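PDB 3EXR: RmpD (Hexulose-6-phosphate synthase) from Streptococcus mutans, which belongs to the HUMPS family of TIM-barrel enzymes and is assembled with a second copy of itself. Local coordinates for residues G72-N77 against D84-I89; A92-M97 against A127-D132; K98-A103 against G112-E117; W122-A127 against I165-R170; I135-Y140 against D189-I194. One frame throughout, in Å; residues are numbered along the deposited sequence.

Contact 1 (G72-N77 against D84-I89); sequences GTVAKN and DWMTCI
Met86 lays its thioether against one turn of helix 71-79, and the whole contact depends on that single chain. Its SD sits 3.8 Å from Val74 CG1 and 3.7 Å from Ala75 CA, close to the backbone, while its methyl CE lies 4.0 Å from Ala75 CB. The chain runs straight out from strand 85-89 and bends only at the last torsion (chi3 78°), which turns CE onto the alanine. Val74 meets it at about a right angle, using the CG1 branch. This is apolar docking of a helix on its sheet within a beta-alpha-beta unit, strand 60-67, helix 71-79 and strand 85-89, of the TIM barrel. Further out, Met86 is flanked by Thr65 and Cys67 of strand 60-67 and by Ala100 and Ile104 of helix 94-107, while Ala75 also packs on Ala100 and Ala103. Val74 also packs against Val39 of the second subunit, and Asn77 ND2 is hydrogen-bonded to Ser15 OG of that subunit.

Contact 2 (A92-M97 against A127-D132); sequences ATIPTM and AQQWLD
Met97 and Ile94 reach from the first turn of helix 94-107 to Trp130 and Gln129 on helix 124-132, joining two helices on the outer layer of the TIM barrel. Met97 illustrates how a flexible chain is spent atom by atom. Its CB packs on Ile135, and CG, beside the backbone N (chi1 -67°), sets an extended chain on course for the indole. SD then comes 3.5 Å from Trp130 CD1, a Met-aromatic contact oblique to the five-membered ring, with the sulfur 4.1 Å from the centroid of that ring. At the tip, CE lies 3.6 Å from Trp130 NE1 and also packs on Val116 of strand 113-117. Ile94 takes a different approach: its CD1 arrives at the edge of the same indole, near the ring plane and 3.8 Å from Trp130 CD1, and it lies 3.6 Å from Gln129 O. The Ile94 and Gln129 side chains cross at about a right angle. Within helix 124-132, Gln128 NE2 gives Asp132 OD1 a hydrogen bond of 3.1 Å at 162°, within the amide plane of the glutamine but well above the plane of the carboxylate.

Contact 3 (K98-A103 against G112-E117); sequences KAARKA and GEIQVE
Arg101 divides its labour between polar and apolar neighbours: NE donates to the carbonyl oxygen of Ala133 and NH1 forms a salt bridge with Glu105, while the base of the chain touches Ile114. CG stands anti to the backbone N (chi1 180°), and a later bend at chi3 carries the guanidinium away from strand 113-117; CB itself lies 3.8 Å from Ile114 CG1. That CG1 presses mainly on helix backbone, 3.5 Å from Arg101 N. The neighbouring Ala100 takes the tip, with its CB 3.7 Å from Ile114 CD1. The CG1-CD1 branch of the isoleucine thus spans the two residues, CG1 at the Arg101 backbone and CD1 at Ala100. Helix and strand belong to the beta-alpha-beta unit of strand 85-89, helix 94-107 and strand 113-117. Strand 113-117 runs parallel between 85-89 and 137-141, and Ile114 also packs on Ile135 in the approach to the latter strand.

Contact 4 (W122-A127 against I165-R170); sequences WTYDQA and IEMGFR
Two aromatic rings are met in different ways here. Phe169 offers an edge to the backbone of Ala127: CZ lies 3.3 Å from Ala127 O, and both the oxygen and its carbonyl carbon are near the ring plane. Its CE2 also touches the methyl, 3.8 Å from Ala127 CB. The Tyr124 ring is approached obliquely by a sulfur, Met167 SD being 3.7 Å from Tyr124 CD1, a Met-aromatic contact. A bend at the end of the Met167 chain (chi3 76°) folds CE toward helix 124-132, 3.6 Å from Tyr124 O and 4.1 Å from Ala127 CB. The start of helix 124-132 and the end of helix 155-167 both carry standard helix signals. Thr123 and Gln126 form a capping box, with Gln126 N bonded to Thr123 OG1 at 3.0 Å and Thr123 N bonded in return to Gln126 OE1, which it meets from above the carbonyl plane. Gly168, with positive phi, closes helix 155-167 in a Schellman motif and turns the chain toward Phe169. Lys163 adds a cation-pi partner to Tyr124. Phe169 completes the join, packing on Trp130 and Leu131 of helix 124-132, Leu164 of helix 155-167 and Ala138 of strand 137-141.

Contact 5 (I135-Y140 against D189-I194); sequences ISQAIY and DVFTFI
Gln137 and Phe191 make the closer pair of this contact, at its partly exposed end, whereas Ile139 and Ile194 stand further apart though buried. In the tight pair, Gln137 OE1 stands 3.2 Å from Phe191 CE2 and 3.7 Å from Phe191 CD2. The oxygen approaches the ring obliquely, with the amide and ring planes 77° apart. The amide is held from elsewhere: OE1 accepts a hydrogen bond from Gln115 NE2, and NE2 gives one to Glu113 OE1. Its orientation is therefore fixed by strand 113-117, with the carbonyl oxygen rather than the NH2 turned to the CE2 side of Phe191. The segments belong to strands 137-141 and 192-195, the sixth and eighth of the parallel TIM barrel. Strand 170-174 runs between them, and the side chains meet across its inner surface. Phe191 is the partly exposed member, and Arg170 gives it a cation-pi partner. Deeper along the strands the approach slackens to a single pair of methyls, Ile139 CG2 and Ile194 CD1, 3.9 Å apart, on chains that cross at about a right angle. Ile139 reaches across with its CG2 branch, which stands anti to the backbone N. Ile139 also packs on Gln115, Glu117 and Ser172, and Ile194 on Gln9 and Ala11 of strand 7-12.

In the fold
The five contacts sample both layers of one closed eight-stranded barrel. Contacts 1 and 3, with centres about 6 Å apart, dock successive helices on neighbouring strands, 85-89 and 113-117. Contacts 2 and 4 join helix to helix; they share helix 124-132, have their centres about 11 Å apart and cross along the chain. Contact 3 falls within the sequence interval that contact 2 spans, and both use helix 94-107. Contact 5 lies inside the barrel, its centre about 17 Å from that of contact 1, yet Trp85 reaches Phe191 across the interior. Glu113 and Arg170 form a salt bridge between contacts 3 and 4. Backbone hydrogen bonds join the neighbouring strands, while side-chain packing joins the helices to them and to one another.

Contact 1 (G72-N77 against D84-I89)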
# COMPACT_ATOMS: atom_id res chain seq x y z
N GLY A 72 -9.86 3.59 -8.76
CA GLY A 72 -10.34 4.83 -9.37
C GLY A 72 -10.18 6.02 -8.45
O GLY A 72 -9.79 7.11 -8.89
N THR A 73 -10.50 5.84 -7.18
CA THR A 73 -10.44 6.90 -6.20
C THR A 73 -9.02 7.31 -5.88
O THR A 73 -8.70 8.49 -5.90
CB THR A 73 -11.20 6.48 -4.89
OG1 THR A 73 -12.57 6.22 -5.20
CG2 THR A 73 -11.15 7.57 -3.81
N VAL A 74 -8.15 6.34 -5.63
CA VAL A 74 -6.76 6.66 -5.24
C VAL A 74 -6.02 7.31 -6.45
O VAL A 74 -5.28 8.29 -6.29
CB VAL A 74 -6.04 5.39 -4.67
CG1 VAL A 74 -4.53 5.67 -4.39
CG2 VAL A 74 -6.78 4.81 -3.44
N ALA A 75 -6.26 6.78 -7.65
CA ALA A 75 -5.68 7.36 -8.87
C ALA A 75 -6.16 8.77 -9.11
O ALA A 75 -5.37 9.67 -9.33
CB ALA A 75 -5.97 6.48 -10.08
N LYS A 76 -7.48 8.98 -9.05
CA LYS A 76 -8.02 10.34 -9.16
C LYS A 76 -7.45 11.27 -8.11
O LYS A 76 -7.06 12.40 -8.42
CB LYS A 76 -9.55 10.38 -9.12
CG LYS A 76 -10.13 11.77 -9.37
CD LYS A 76 -11.62 11.84 -9.13
CE LYS A 76 -12.23 13.08 -9.80
NZ LYS A 76 -13.71 13.12 -9.55
N ASN A 77 -7.39 10.82 -6.85
CA ASN A 77 -6.86 11.66 -5.79
C ASN A 77 -5.45 12.15 -6.02
O ASN A 77 -5.14 13.29 -5.69
CB ASN A 77 -6.92 10.98 -4.43
CG ASN A 77 -8.35 10.88 -3.86
OD1 ASN A 77 -9.28 11.55 -4.35
ND2 ASN A 77 -8.52 10.05 -2.82
N ASP A 84 1.97 11.93 -12.54
CA ASP A 84 1.97 11.27 -13.85
C ASP A 84 1.78 9.76 -13.75
O ASP A 84 0.94 9.18 -14.46
CB ASP A 84 3.29 11.57 -14.55
CG ASP A 84 3.45 13.05 -14.88
OD1 ASP A 84 2.51 13.67 -15.47
OD2 ASP A 84 4.51 13.61 -14.56
N TRP A 85 2.55 9.13 -12.87
CA TRP A 85 2.54 7.69 -12.69
C TRP A 85 2.09 7.39 -11.28
O TRP A 85 2.43 8.12 -10.37
CB TRP A 85 3.91 7.08 -12.89
CG TRP A 85 4.49 7.32 -14.26
CD1 TRP A 85 3.80 7.71 -15.37
CD2 TRP A 85 5.86 7.19 -14.65
NE1 TRP A 85 4.66 7.82 -16.43
CE2 TRP A 85 5.93 7.51 -16.02
CE3 TRP A 85 7.04 6.84 -13.98
CZ2 TRP A 85 7.13 7.49 -16.73
CZ3 TRP A 85 8.25 6.83 -14.68
CH2 TRP A 85 8.28 7.16 -16.04
N MET A 86 1.31 6.32 -11.13
CA MET A 86 0.97 5.81 -9.81
C MET A 86 1.27 4.31 -9.75
O MET A 86 1.02 3.57 -10.72
CB MET A 86 -0.51 6.03 -9.49
CG MET A 86 -0.83 5.75 -8.04
SD MET A 86 -2.56 5.84 -7.59
CE MET A 86 -3.24 4.29 -8.21
N THR A 87 1.76 3.85 -8.61
CA THR A 87 1.94 2.42 -8.41
C THR A 87 0.69 1.71 -7.88
O THR A 87 -0.04 2.23 -7.01
CB THR A 87 3.14 2.10 -7.48
OG1 THR A 87 2.96 2.70 -6.20
CG2 THR A 87 4.47 2.65 -8.07
N CYS A 88 0.48 0.49 -8.38
CA CYS A 88 -0.45 -0.46 -7.76
C CYS A 88 0.38 -1.65 -7.34
O CYS A 88 1.28 -2.09 -8.09
CB CYS A 88 -1.48 -0.96 -8.76
SG CYS A 88 -2.85 0.15 -9.10
N ILE A 89 0.08 -2.17 -6.15
CA ILE A 89 0.69 -3.42 -5.71
C ILE A 89 0.20 -4.54 -6.64
O ILE A 89 -0.92 -4.50 -7.14
CB ILE A 89 0.37 -3.67 -4.19
CG1 ILE A 89 1.25 -4.79 -3.59
CG2 ILE A 89 -1.11 -3.89 -3.94
CD1 ILE A 89 2.74 -4.42 -3.58

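Contact 2 (A92-M97 against A127-D132)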
# COMPACT_ATOMS: atom_id res chain seq x y z
N ALA A 92 -3.29 -6.18 -6.31
CA ALA A 92 -4.50 -5.55 -6.79
C ALA A 92 -5.11 -6.35 -7.95
O ALA A 92 -4.40 -6.86 -8.81
CB ALA A 92 -4.21 -4.13 -7.25
N THR A 93 -6.42 -6.47 -7.96
CA THR A 93 -7.09 -7.19 -9.03
C THR A 93 -7.05 -6.41 -10.34
O THR A 93 -6.76 -5.21 -10.35
CB THR A 93 -8.54 -7.44 -8.68
OG1 THR A 93 -9.21 -6.17 -8.62
CG2 THR A 93 -8.64 -8.15 -7.32
N ILE A 94 -7.35 -7.10 -11.43
CA ILE A 94 -7.42 -6.49 -12.75
C ILE A 94 -8.48 -5.37 -12.78
O ILE A 94 -8.19 -4.29 -13.25
CB ILE A 94 -7.63 -7.57 -13.87
CG1 ILE A 94 -6.35 -8.41 -14.03
CG2 ILE A 94 -8.03 -6.91 -15.19
CD1 ILE A 94 -5.15 -7.63 -14.48
N PRO A 95 -9.70 -5.59 -12.26
CA PRO A 95 -10.64 -4.45 -12.19
C PRO A 95 -10.11 -3.22 -11.43
O PRO A 95 -10.28 -2.09 -11.90
CB PRO A 95 -11.89 -5.05 -11.53
CG PRO A 95 -11.81 -6.52 -11.88
CD PRO A 95 -10.35 -6.84 -11.81
N THR A 96 -9.44 -3.44 -10.31
CA THR A 96 -8.84 -2.33 -9.56
C THR A 96 -7.77 -1.60 -10.41
O THR A 96 -7.73 -0.36 -10.48
CB THR A 96 -8.22 -2.86 -8.28
OG1 THR A 96 -9.25 -3.28 -7.38
CG2 THR A 96 -7.39 -1.78 -7.58
N MET A 97 -6.89 -2.38 -11.05
CA MET A 97 -5.84 -1.77 -11.90
C MET A 97 -6.43 -1.03 -13.10
O MET A 97 -5.98 0.07 -13.42
CB MET A 97 -4.82 -2.80 -12.38
CG MET A 97 -3.96 -3.41 -11.28
SD MET A 97 -2.73 -4.45 -12.04
CE MET A 97 -1.79 -5.04 -10.61
N ALA A 127 1.37 -11.28 -15.04
CA ALA A 127 1.98 -10.18 -15.78
C ALA A 127 1.31 -9.98 -17.13
O ALA A 127 1.08 -8.85 -17.55
CB ALA A 127 3.48 -10.38 -15.93
N GLN A 128 0.94 -11.07 -17.81
CA GLN A 128 0.28 -10.91 -19.11
C GLN A 128 -1.12 -10.30 -18.93
O GLN A 128 -1.59 -9.54 -19.76
CB GLN A 128 0.22 -12.26 -19.87
CG GLN A 128 -0.35 -12.16 -21.28
CD GLN A 128 0.54 -11.34 -22.20
OE1 GLN A 128 1.74 -11.61 -22.32
NE2 GLN A 128 -0.03 -10.31 -22.81
N GLN A 129 -1.78 -10.61 -17.82
CA GLN A 129 -3.07 -9.99 -17.52
C GLN A 129 -2.93 -8.47 -17.34
O GLN A 129 -3.77 -7.72 -17.80
CB GLN A 129 -3.70 -10.62 -16.29
CG GLN A 129 -4.12 -12.06 -16.47
CD GLN A 129 -4.85 -12.50 -15.25
OE1 GLN A 129 -5.98 -12.06 -15.01
NE2 GLN A 129 -4.20 -13.31 -14.43
N TRP A 130 -1.83 -8.02 -16.72
CA TRP A 130 -1.62 -6.59 -16.57
C TRP A 130 -1.48 -5.95 -17.95
O TRP A 130 -2.13 -4.95 -18.24
CB TRP A 130 -0.38 -6.25 -15.69
CG TRP A 130 -0.35 -6.97 -14.36
CD1 TRP A 130 -1.42 -7.32 -13.60
CD2 TRP A 130 0.80 -7.44 -13.67
NE1 TRP A 130 -1.01 -8.00 -12.48
CE2 TRP A 130 0.36 -8.10 -12.50
CE3 TRP A 130 2.19 -7.41 -13.94
CZ2 TRP A 130 1.24 -8.68 -11.58
CZ3 TRP A 130 3.05 -8.01 -13.04
CH2 TRP A 130 2.58 -8.63 -11.88
N LEU A 131 -0.68 -6.55 -18.83
CA LEU A 131 -0.48 -6.02 -20.18
C LEU A 131 -1.81 -5.92 -20.93
O LEU A 131 -2.11 -4.92 -21.57
CB LEU A 131 0.49 -6.90 -20.98
CG LEU A 131 1.96 -6.88 -20.53
CD1 LEU A 131 2.73 -8.00 -21.19
CD2 LEU A 131 2.67 -5.55 -20.79
N ASP A 132 -2.60 -6.99 -20.81
CA ASP A 132 -3.90 -7.06 -21.50
C ASP A 132 -4.84 -5.99 -21.01
O ASP A 132 -5.72 -5.54 -21.75
CB ASP A 132 -4.56 -8.42 -21.31
CG ASP A 132 -3.83 -9.54 -22.02
OD1 ASP A 132 -2.96 -9.27 -22.88
OD2 ASP A 132 -4.11 -10.72 -21.72
O HOH W 1 -3.04 -8.69 -9.85

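Contact 3 (K98-A103 against G112-E117)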
# COMPACT_ATOMS: atom_id res chain seq x y z
N LYS A 98 -7.44 -1.60 -13.74
CA LYS A 98 -8.11 -0.91 -14.85
C LYS A 98 -8.78 0.38 -14.38
O LYS A 98 -8.71 1.40 -15.07
CB LYS A 98 -9.16 -1.79 -15.53
CG LYS A 98 -8.63 -2.77 -16.53
CD LYS A 98 -9.81 -3.40 -17.30
CE LYS A 98 -9.32 -4.49 -18.29
NZ LYS A 98 -10.26 -5.68 -18.40
N ALA A 99 -9.44 0.34 -13.23
CA ALA A 99 -10.12 1.55 -12.74
C ALA A 99 -9.12 2.66 -12.46
O ALA A 99 -9.38 3.83 -12.73
CB ALA A 99 -10.95 1.24 -11.49
N ALA A 100 -7.95 2.29 -11.94
CA ALA A 100 -6.89 3.24 -11.62
C ALA A 100 -6.34 3.81 -12.92
O ALA A 100 -6.19 5.03 -13.04
CB ALA A 100 -5.79 2.56 -10.82
N ARG A 101 -6.08 2.96 -13.90
CA ARG A 101 -5.60 3.44 -15.20
C ARG A 101 -6.59 4.40 -15.86
O ARG A 101 -6.19 5.45 -16.37
CB ARG A 101 -5.27 2.31 -16.16
CG ARG A 101 -4.79 2.82 -17.49
CD ARG A 101 -4.28 1.75 -18.42
NE ARG A 101 -5.31 0.81 -18.82
CZ ARG A 101 -6.15 0.99 -19.84
NH1 ARG A 101 -6.11 2.11 -20.56
NH2 ARG A 101 -7.05 0.03 -20.13
N LYS A 102 -7.86 4.02 -15.86
CA LYS A 102 -8.89 4.87 -16.46
C LYS A 102 -8.95 6.23 -15.78
O LYS A 102 -9.08 7.26 -16.44
CB LYS A 102 -10.26 4.18 -16.48
CG LYS A 102 -10.34 2.99 -17.45
CD LYS A 102 -11.78 2.37 -17.50
CE LYS A 102 -11.79 0.93 -18.14
NZ LYS A 102 -13.05 0.13 -17.91
N ALA A 103 -8.84 6.25 -14.45
CA ALA A 103 -8.92 7.51 -13.71
C ALA A 103 -7.72 8.42 -13.94
O ALA A 103 -7.88 9.64 -14.09
CB ALA A 103 -9.11 7.27 -12.23
N GLY A 112 -0.43 10.03 -18.05
CA GLY A 112 -1.00 9.18 -17.00
C GLY A 112 -0.82 7.69 -17.21
O GLY A 112 -1.22 7.15 -18.24
N GLU A 113 -0.22 7.02 -16.22
CA GLU A 113 0.04 5.59 -16.29
C GLU A 113 0.07 4.95 -14.91
O GLU A 113 0.38 5.61 -13.90
CB GLU A 113 1.43 5.34 -16.90
CG GLU A 113 1.58 5.65 -18.38
CD GLU A 113 2.78 4.93 -18.97
OE1 GLU A 113 2.88 3.69 -18.81
OE2 GLU A 113 3.62 5.61 -19.58
N ILE A 114 -0.21 3.64 -14.92
CA ILE A 114 -0.06 2.77 -13.76
C ILE A 114 1.23 1.95 -13.91
O ILE A 114 1.64 1.55 -15.02
CB ILE A 114 -1.31 1.87 -13.60
CG1 ILE A 114 -2.57 2.73 -13.50
CG2 ILE A 114 -1.19 0.92 -12.41
CD1 ILE A 114 -2.59 3.73 -12.38
N GLN A 115 1.87 1.72 -12.77
CA GLN A 115 3.06 0.86 -12.66
C GLN A 115 2.75 -0.22 -11.64
O GLN A 115 2.26 0.07 -10.57
CB GLN A 115 4.26 1.67 -12.15
CG GLN A 115 4.58 2.97 -12.89
CD GLN A 115 5.78 3.66 -12.29
OE1 GLN A 115 5.74 4.02 -11.10
NE2 GLN A 115 6.88 3.77 -13.06
N VAL A 116 3.11 -1.46 -11.96
CA VAL A 116 2.91 -2.58 -11.05
C VAL A 116 4.17 -2.81 -10.20
O VAL A 116 5.26 -3.14 -10.69
CB VAL A 116 2.56 -3.88 -11.76
CG1 VAL A 116 2.25 -4.98 -10.73
CG2 VAL A 116 1.34 -3.70 -12.67
N GLU A 117 3.99 -2.67 -8.89
CA GLU A 117 5.01 -2.96 -7.88
C GLU A 117 5.06 -4.45 -7.58
O GLU A 117 4.07 -5.04 -7.17
CB GLU A 117 4.73 -2.15 -6.60
CG GLU A 117 5.30 -0.72 -6.64
CD GLU A 117 6.80 -0.63 -6.38
OE1 GLU A 117 7.45 -1.69 -6.25
OE2 GLU A 117 7.34 0.49 -6.29

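Contact 4 (W122-A127 against I165-R170)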
# COMPACT_ATOMS: atom_id res chain seq x y z
N TRP A 122 4.41 -13.34 -7.50
CA TRP A 122 3.70 -13.01 -8.73
C TRP A 122 4.17 -13.92 -9.85
O TRP A 122 5.29 -14.44 -9.80
CB TRP A 122 3.91 -11.53 -9.10
CG TRP A 122 5.31 -11.21 -9.35
CD1 TRP A 122 6.23 -10.84 -8.43
CD2 TRP A 122 6.01 -11.30 -10.61
NE1 TRP A 122 7.46 -10.66 -9.04
CE2 TRP A 122 7.34 -10.93 -10.38
CE3 TRP A 122 5.62 -11.61 -11.91
CZ2 TRP A 122 8.29 -10.89 -11.39
CZ3 TRP A 122 6.55 -11.60 -12.91
CH2 TRP A 122 7.88 -11.22 -12.65
N THR A 123 3.32 -14.11 -10.85
CA THR A 123 3.61 -14.99 -11.98
C THR A 123 3.62 -14.25 -13.33
O THR A 123 3.08 -13.14 -13.45
CB THR A 123 2.55 -16.12 -12.08
OG1 THR A 123 1.29 -15.54 -12.43
CG2 THR A 123 2.38 -16.86 -10.76
N TYR A 124 4.20 -14.87 -14.35
CA TYR A 124 4.15 -14.33 -15.70
C TYR A 124 2.72 -14.39 -16.31
O TYR A 124 2.39 -13.58 -17.18
CB TYR A 124 5.15 -15.05 -16.59
CG TYR A 124 6.59 -14.81 -16.18
CD1 TYR A 124 7.15 -13.54 -16.30
CD2 TYR A 124 7.40 -15.84 -15.68
CE1 TYR A 124 8.49 -13.30 -15.94
CE2 TYR A 124 8.74 -15.61 -15.31
CZ TYR A 124 9.26 -14.33 -15.44
OH TYR A 124 10.59 -14.06 -15.10
N ASP A 125 1.89 -15.31 -15.85
CA ASP A 125 0.50 -15.34 -16.29
C ASP A 125 -0.23 -14.10 -15.77
O ASP A 125 -0.97 -13.46 -16.52
CB ASP A 125 -0.19 -16.64 -15.86
CG ASP A 125 0.43 -17.87 -16.51
OD1 ASP A 125 0.76 -17.80 -17.72
OD2 ASP A 125 0.66 -18.89 -15.87
N GLN A 126 0.04 -13.72 -14.53
CA GLN A 126 -0.49 -12.46 -13.99
C GLN A 126 0.06 -11.28 -14.78
O GLN A 126 -0.70 -10.38 -15.17
CB GLN A 126 -0.14 -12.33 -12.50
CG GLN A 126 -0.82 -13.33 -11.58
CD GLN A 126 -0.31 -13.26 -10.14
OE1 GLN A 126 0.83 -12.86 -9.89
NE2 GLN A 126 -1.15 -13.64 -9.18
N ALA A 127 1.37 -11.28 -15.04
CA ALA A 127 1.98 -10.18 -15.78
C ALA A 127 1.31 -9.98 -17.13
O ALA A 127 1.08 -8.85 -17.55
CB ALA A 127 3.48 -10.38 -15.93
N ILE A 165 10.85 -7.54 -19.83
CA ILE A 165 11.12 -6.62 -20.93
C ILE A 165 10.68 -7.29 -22.24
O ILE A 165 10.01 -6.67 -23.07
CB ILE A 165 12.63 -6.23 -20.98
CG1 ILE A 165 12.98 -5.30 -19.80
CG2 ILE A 165 12.99 -5.59 -22.32
CD1 ILE A 165 14.47 -5.07 -19.54
N GLU A 166 11.01 -8.58 -22.38
CA GLU A 166 10.68 -9.29 -23.61
C GLU A 166 9.17 -9.44 -23.78
O GLU A 166 8.67 -9.40 -24.90
CB GLU A 166 11.40 -10.63 -23.69
CG GLU A 166 12.85 -10.49 -24.17
CD GLU A 166 13.09 -9.36 -25.20
OE1 GLU A 166 13.78 -8.35 -24.87
OE2 GLU A 166 12.63 -9.49 -26.35
N MET A 167 8.45 -9.56 -22.67
CA MET A 167 6.97 -9.60 -22.70
C MET A 167 6.35 -8.28 -23.15
O MET A 167 5.18 -8.25 -23.51
CB MET A 167 6.43 -9.96 -21.31
CG MET A 167 6.64 -11.40 -20.94
SD MET A 167 5.95 -11.80 -19.33
CE MET A 167 4.25 -11.89 -19.70
N GLY A 168 7.10 -7.19 -23.10
CA GLY A 168 6.57 -5.88 -23.47
C GLY A 168 6.50 -4.85 -22.34
O GLY A 168 5.98 -3.76 -22.55
N PHE A 169 7.03 -5.18 -21.16
CA PHE A 169 7.12 -4.19 -20.07
C PHE A 169 8.24 -3.19 -20.22
O PHE A 169 9.38 -3.53 -20.64
CB PHE A 169 7.25 -4.87 -18.70
CG PHE A 169 5.97 -5.52 -18.22
CD1 PHE A 169 5.02 -4.79 -17.51
CD2 PHE A 169 5.72 -6.85 -18.50
CE1 PHE A 169 3.84 -5.38 -17.06
CE2 PHE A 169 4.55 -7.46 -18.06
CZ PHE A 169 3.60 -6.73 -17.33
N ARG A 170 7.94 -1.95 -19.84
CA ARG A 170 8.97 -0.99 -19.46
C ARG A 170 9.27 -1.24 -17.99
O ARG A 170 8.42 -0.99 -17.13
CB ARG A 170 8.53 0.45 -19.72
CG ARG A 170 8.72 0.89 -21.19
CD ARG A 170 7.89 2.13 -21.55
NE ARG A 170 6.46 1.82 -21.40
CZ ARG A 170 5.54 2.63 -20.89
NH1 ARG A 170 5.81 3.87 -20.55
NH2 ARG A 170 4.31 2.16 -20.76

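Contact 5 (I135-Y140 against D189-I194)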
# COMPACT_ATOMS: atom_id res chain seq x y z
N ILE A 135 -1.68 -2.05 -18.90
CA ILE A 135 -0.64 -1.64 -17.97
C ILE A 135 0.69 -2.31 -18.33
O ILE A 135 0.84 -3.55 -18.30
CB ILE A 135 -1.10 -1.94 -16.52
CG1 ILE A 135 -2.33 -1.06 -16.21
CG2 ILE A 135 0.05 -1.72 -15.50
CD1 ILE A 135 -3.14 -1.46 -15.03
N SER A 136 1.67 -1.48 -18.63
CA SER A 136 2.91 -1.98 -19.23
C SER A 136 4.17 -1.45 -18.59
O SER A 136 5.20 -1.40 -19.23
CB SER A 136 2.91 -1.73 -20.74
OG SER A 136 2.90 -0.36 -21.05
N GLN A 137 4.06 -1.04 -17.32
CA GLN A 137 5.23 -0.74 -16.49
C GLN A 137 5.21 -1.62 -15.25
O GLN A 137 4.15 -1.83 -14.64
CB GLN A 137 5.24 0.72 -16.04
CG GLN A 137 5.56 1.72 -17.13
CD GLN A 137 6.01 3.04 -16.54
OE1 GLN A 137 7.01 3.09 -15.82
NE2 GLN A 137 5.29 4.13 -16.85
N ALA A 138 6.39 -2.09 -14.88
CA ALA A 138 6.58 -2.92 -13.68
C ALA A 138 7.83 -2.50 -12.96
O ALA A 138 8.83 -2.15 -13.60
CB ALA A 138 6.64 -4.38 -14.05
N ILE A 139 7.79 -2.57 -11.63
CA ILE A 139 8.93 -2.18 -10.80
C ILE A 139 9.50 -3.43 -10.15
O ILE A 139 8.83 -4.08 -9.34
CB ILE A 139 8.50 -1.22 -9.64
CG1 ILE A 139 7.56 -0.09 -10.10
CG2 ILE A 139 9.72 -0.70 -8.92
CD1 ILE A 139 8.04 0.73 -11.21
N TYR A 140 10.73 -3.74 -10.50
CA TYR A 140 11.42 -4.94 -10.01
C TYR A 140 12.49 -4.55 -8.98
O TYR A 140 13.33 -3.70 -9.26
CB TYR A 140 12.06 -5.72 -11.19
CG TYR A 140 12.52 -7.10 -10.81
CD1 TYR A 140 11.73 -8.22 -11.09
CD2 TYR A 140 13.72 -7.29 -10.12
CE1 TYR A 140 12.12 -9.49 -10.69
CE2 TYR A 140 14.12 -8.57 -9.71
CZ TYR A 140 13.31 -9.66 -10.01
OH TYR A 140 13.69 -10.92 -9.64
N ASP A 189 17.75 -3.53 -21.47
CA ASP A 189 16.95 -2.36 -21.86
C ASP A 189 16.09 -1.83 -20.70
O ASP A 189 14.86 -1.76 -20.78
CB ASP A 189 16.08 -2.77 -23.06
CG ASP A 189 15.34 -1.61 -23.69
OD1 ASP A 189 15.90 -0.50 -23.76
OD2 ASP A 189 14.18 -1.78 -24.15
N VAL A 190 16.76 -1.47 -19.62
CA VAL A 190 16.11 -0.95 -18.41
C VAL A 190 15.44 0.38 -18.76
O VAL A 190 16.06 1.25 -19.37
CB VAL A 190 17.14 -0.72 -17.26
CG1 VAL A 190 16.52 0.03 -16.08
CG2 VAL A 190 17.74 -2.04 -16.81
N PHE A 191 14.19 0.56 -18.33
CA PHE A 191 13.43 1.79 -18.62
C PHE A 191 13.81 2.93 -17.68
O PHE A 191 14.00 4.05 -18.12
CB PHE A 191 11.92 1.50 -18.56
CG PHE A 191 11.06 2.74 -18.63
CD1 PHE A 191 11.01 3.53 -19.78
CD2 PHE A 191 10.25 3.10 -17.55
CE1 PHE A 191 10.22 4.65 -19.85
CE2 PHE A 191 9.44 4.24 -17.63
CZ PHE A 191 9.43 5.00 -18.78
N THR A 192 13.90 2.61 -16.39
CA THR A 192 14.23 3.55 -15.35
C THR A 192 15.04 2.90 -14.25
O THR A 192 14.72 1.77 -13.84
CB THR A 192 12.94 4.12 -14.71
OG1 THR A 192 12.18 4.84 -15.69
CG2 THR A 192 13.28 5.11 -13.58
N PHE A 193 16.07 3.60 -13.78
CA PHE A 193 16.82 3.21 -12.58
C PHE A 193 16.32 4.08 -11.41
O PHE A 193 16.38 5.31 -11.50
CB PHE A 193 18.32 3.41 -12.77
CG PHE A 193 18.93 2.41 -13.73
CD1 PHE A 193 19.27 1.13 -13.29
CD2 PHE A 193 19.13 2.74 -15.06
CE1 PHE A 193 19.82 0.20 -14.19
CE2 PHE A 193 19.68 1.81 -15.95
CZ PHE A 193 20.03 0.55 -15.51
N ILE A 194 15.85 3.46 -10.32
CA ILE A 194 15.30 4.21 -9.18
C ILE A 194 16.33 4.21 -8.06
O ILE A 194 16.60 3.17 -7.47
CB ILE A 194 14.01 3.57 -8.65
CG1 ILE A 194 12.95 3.44 -9.75
CG2 ILE A 194 13.49 4.39 -7.47
CD1 ILE A 194 11.73 2.61 -9.30